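Local coordinates for protein chitooligosaccharide oxidase (Gibberella zeae, PDB 6Y0R) that oxidises the C1 hydroxyl of chitooligosaccharides to the lactone, using a bicovalently bound FAD and passing the electrons to molecular oxygen to give hydrogen peroxide, at residues V466-A474 with N484-A492. Residues are numbered along the deposited sequence; the frame is centred on the assembly and turned at random.
Sequences VAKLEAVKA and NPQSIKPKA
I488 lays its two branches against one side of helix 466-476. Its chi1 (-68°) sets CG1 anti to the carbonyl carbon, and chi2 (-73°) then turns CD1 of I488 toward CB of L469, 3.9 Å away, and more loosely toward CG1 of V466. CG2 of I488 lies over the helix backbone, 3.7 Å from L469 O, and is flanked by CG of E470 and CB of K473. The side chains of L469 and I488 cross at about a right angle. K473 turns at chi2 and runs its methylenes past the I488 carbonyl, CE coming within 3.4 Å of I488 O. Its ammonium ends in a polar cluster: a water accepts from K473 NZ and lies within hydrogen-bonding distance of both I488 O and S487 OG, while NZ also forms a salt bridge with D477 and bonds the carbonyl of N215. K491 N donates an almost straight bond (177°) to E470 O at 3.0 Å, from above the carbonyl plane; A474 N, within the helix, reaches the same oxygen from the opposite face, so this carbonyl serves helix and tail together. The carboxylate of E470 is tied to the tail by a second water, which donates to OE2 and accepts from K489 N, and the side chain of K491 runs beside that of E470 in the same direction. P490 CB rests 3.7 Å from A474 CA, and the methyl of A474 also meets that of A492, the C-terminal residue. The extended C-terminal tail is thus fastened across the last helix of the chain, within the berberine and berberine-like region of this FAD-linked oxidoreductase. Beyond the tail, L469 packs on W207 and A212 of helix 203-212 and on W462 of helix 454-462, and I488 also touches T458 of the latter.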
# COMPACT_ATOMS: atom_id res chain seq x y z
N VAL A 466 14.25 -11.73 3.21
CA VAL A 466 13.60 -12.97 2.71
C VAL A 466 14.00 -14.17 3.60
O VAL A 466 13.13 -14.98 3.95
CB VAL A 466 13.88 -13.20 1.21
CG1 VAL A 466 13.47 -14.60 0.79
CG2 VAL A 466 13.15 -12.20 0.33
N ALA A 467 15.28 -14.35 3.92
CA ALA A 467 15.73 -15.55 4.66
C ALA A 467 15.00 -15.69 6.00
O ALA A 467 14.47 -16.78 6.29
CB ALA A 467 17.24 -15.49 4.84
N LYS A 468 14.92 -14.61 6.78
CA LYS A 468 14.20 -14.61 8.07
C LYS A 468 12.70 -14.82 7.84
O LYS A 468 12.09 -15.59 8.59
CB LYS A 468 14.52 -13.34 8.87
CG LYS A 468 13.85 -13.29 10.23
CD LYS A 468 14.37 -12.23 11.16
CE LYS A 468 13.58 -12.15 12.44
NZ LYS A 468 14.05 -11.00 13.25
N LEU A 469 12.11 -14.21 6.81
CA LEU A 469 10.68 -14.43 6.50
C LEU A 469 10.41 -15.91 6.18
O LEU A 469 9.38 -16.44 6.62
CB LEU A 469 10.24 -13.54 5.33
CG LEU A 469 9.97 -12.09 5.71
CD1 LEU A 469 9.97 -11.23 4.46
CD2 LEU A 469 8.66 -11.98 6.48
N GLU A 470 11.33 -16.58 5.48
CA GLU A 470 11.13 -18.03 5.18
C GLU A 470 11.14 -18.87 6.46
O GLU A 470 10.38 -19.83 6.53
CB GLU A 470 12.22 -18.51 4.22
CG GLU A 470 12.11 -17.87 2.85
CD GLU A 470 13.23 -18.20 1.89
OE1 GLU A 470 14.33 -18.53 2.36
OE2 GLU A 470 13.01 -18.07 0.69
N ALA A 471 11.94 -18.48 7.43
CA ALA A 471 11.98 -19.19 8.73
C ALA A 471 10.68 -18.94 9.51
O ALA A 471 10.09 -19.89 10.09
CB ALA A 471 13.20 -18.78 9.48
N VAL A 472 10.18 -17.69 9.49
CA VAL A 472 8.88 -17.40 10.12
C VAL A 472 7.80 -18.21 9.43
O VAL A 472 6.90 -18.74 10.08
CB VAL A 472 8.62 -15.88 10.15
CG1 VAL A 472 7.30 -15.57 10.81
CG2 VAL A 472 9.75 -15.17 10.90
N LYS A 473 7.84 -18.28 8.11
CA LYS A 473 6.84 -18.99 7.30
C LYS A 473 6.86 -20.48 7.66
O LYS A 473 5.80 -21.05 7.81
CB LYS A 473 7.16 -18.72 5.83
CG LYS A 473 6.21 -19.35 4.84
CD LYS A 473 4.97 -18.52 4.60
CE LYS A 473 3.96 -19.27 3.79
NZ LYS A 473 2.77 -18.45 3.55
N ALA A 474 8.04 -21.08 7.78
CA ALA A 474 8.18 -22.51 8.14
C ALA A 474 7.53 -22.75 9.51
O ALA A 474 6.94 -23.81 9.70
CB ALA A 474 9.64 -22.88 8.11
N ASN A 484 0.49 -16.96 -2.70
CA ASN A 484 0.17 -16.36 -4.00
C ASN A 484 1.46 -16.45 -4.82
O ASN A 484 2.50 -16.85 -4.30
CB ASN A 484 -0.41 -14.94 -3.84
CG ASN A 484 0.61 -13.93 -3.35
OD1 ASN A 484 1.68 -13.79 -3.93
ND2 ASN A 484 0.26 -13.14 -2.34
N PRO A 485 1.44 -16.14 -6.13
CA PRO A 485 2.64 -16.40 -6.93
C PRO A 485 3.89 -15.65 -6.45
O PRO A 485 5.00 -16.12 -6.80
CB PRO A 485 2.22 -15.95 -8.34
CG PRO A 485 0.70 -16.19 -8.34
CD PRO A 485 0.27 -15.77 -6.94
N GLN A 486 3.75 -14.56 -5.68
CA GLN A 486 4.91 -13.72 -5.30
C GLN A 486 5.19 -13.81 -3.80
O GLN A 486 5.99 -13.06 -3.35
CB GLN A 486 4.71 -12.26 -5.71
CG GLN A 486 4.50 -12.14 -7.22
CD GLN A 486 4.44 -10.72 -7.73
OE1 GLN A 486 3.93 -9.83 -7.04
NE2 GLN A 486 4.81 -10.54 -9.00
N SER A 487 4.67 -14.82 -3.14
CA SER A 487 4.67 -14.92 -1.66
C SER A 487 5.89 -15.73 -1.21
O SER A 487 6.67 -16.24 -2.03
CB SER A 487 3.38 -15.48 -1.15
OG SER A 487 3.22 -16.86 -1.44
N ILE A 488 6.09 -15.76 0.10
CA ILE A 488 7.28 -16.33 0.77
C ILE A 488 7.12 -17.84 0.86
O ILE A 488 6.13 -18.30 1.40
CB ILE A 488 7.45 -15.70 2.17
CG1 ILE A 488 7.84 -14.22 2.03
CG2 ILE A 488 8.46 -16.49 3.01
CD1 ILE A 488 9.25 -13.95 1.58
N LYS A 489 8.05 -18.55 0.55
CA LYS A 489 7.98 -20.03 0.61
C LYS A 489 8.61 -20.50 1.92
O LYS A 489 9.63 -19.98 2.37
CB LYS A 489 8.64 -20.67 -0.62
CG LYS A 489 7.89 -20.41 -1.93
CD LYS A 489 8.60 -21.05 -3.12
CE LYS A 489 7.90 -20.85 -4.44
NZ LYS A 489 8.66 -21.48 -5.55
N PRO A 490 8.12 -21.46 2.63
CA PRO A 490 8.64 -21.91 3.93
C PRO A 490 10.02 -22.58 3.81
O PRO A 490 10.23 -23.41 2.93
CB PRO A 490 7.58 -22.88 4.47
CG PRO A 490 6.72 -23.25 3.28
CD PRO A 490 6.90 -22.17 2.24
N LYS A 491 10.97 -22.14 4.64
CA LYS A 491 12.34 -22.71 4.68
C LYS A 491 12.92 -22.44 6.07
O LYS A 491 13.24 -21.27 6.35
CB LYS A 491 13.15 -22.09 3.54
CG LYS A 491 14.28 -22.93 2.97
CD LYS A 491 14.80 -22.35 1.65
CE LYS A 491 16.26 -21.95 1.70
NZ LYS A 491 17.12 -23.05 2.21
N ALA A 492 13.05 -23.48 6.91
CA ALA A 492 13.46 -23.42 8.34
C ALA A 492 14.87 -22.81 8.50
O ALA A 492 15.72 -22.85 7.61
CB ALA A 492 13.37 -24.80 8.95
O HOH W 1 10.61 -17.15 -0.30
O HOH W 2 3.47 -18.04 0.82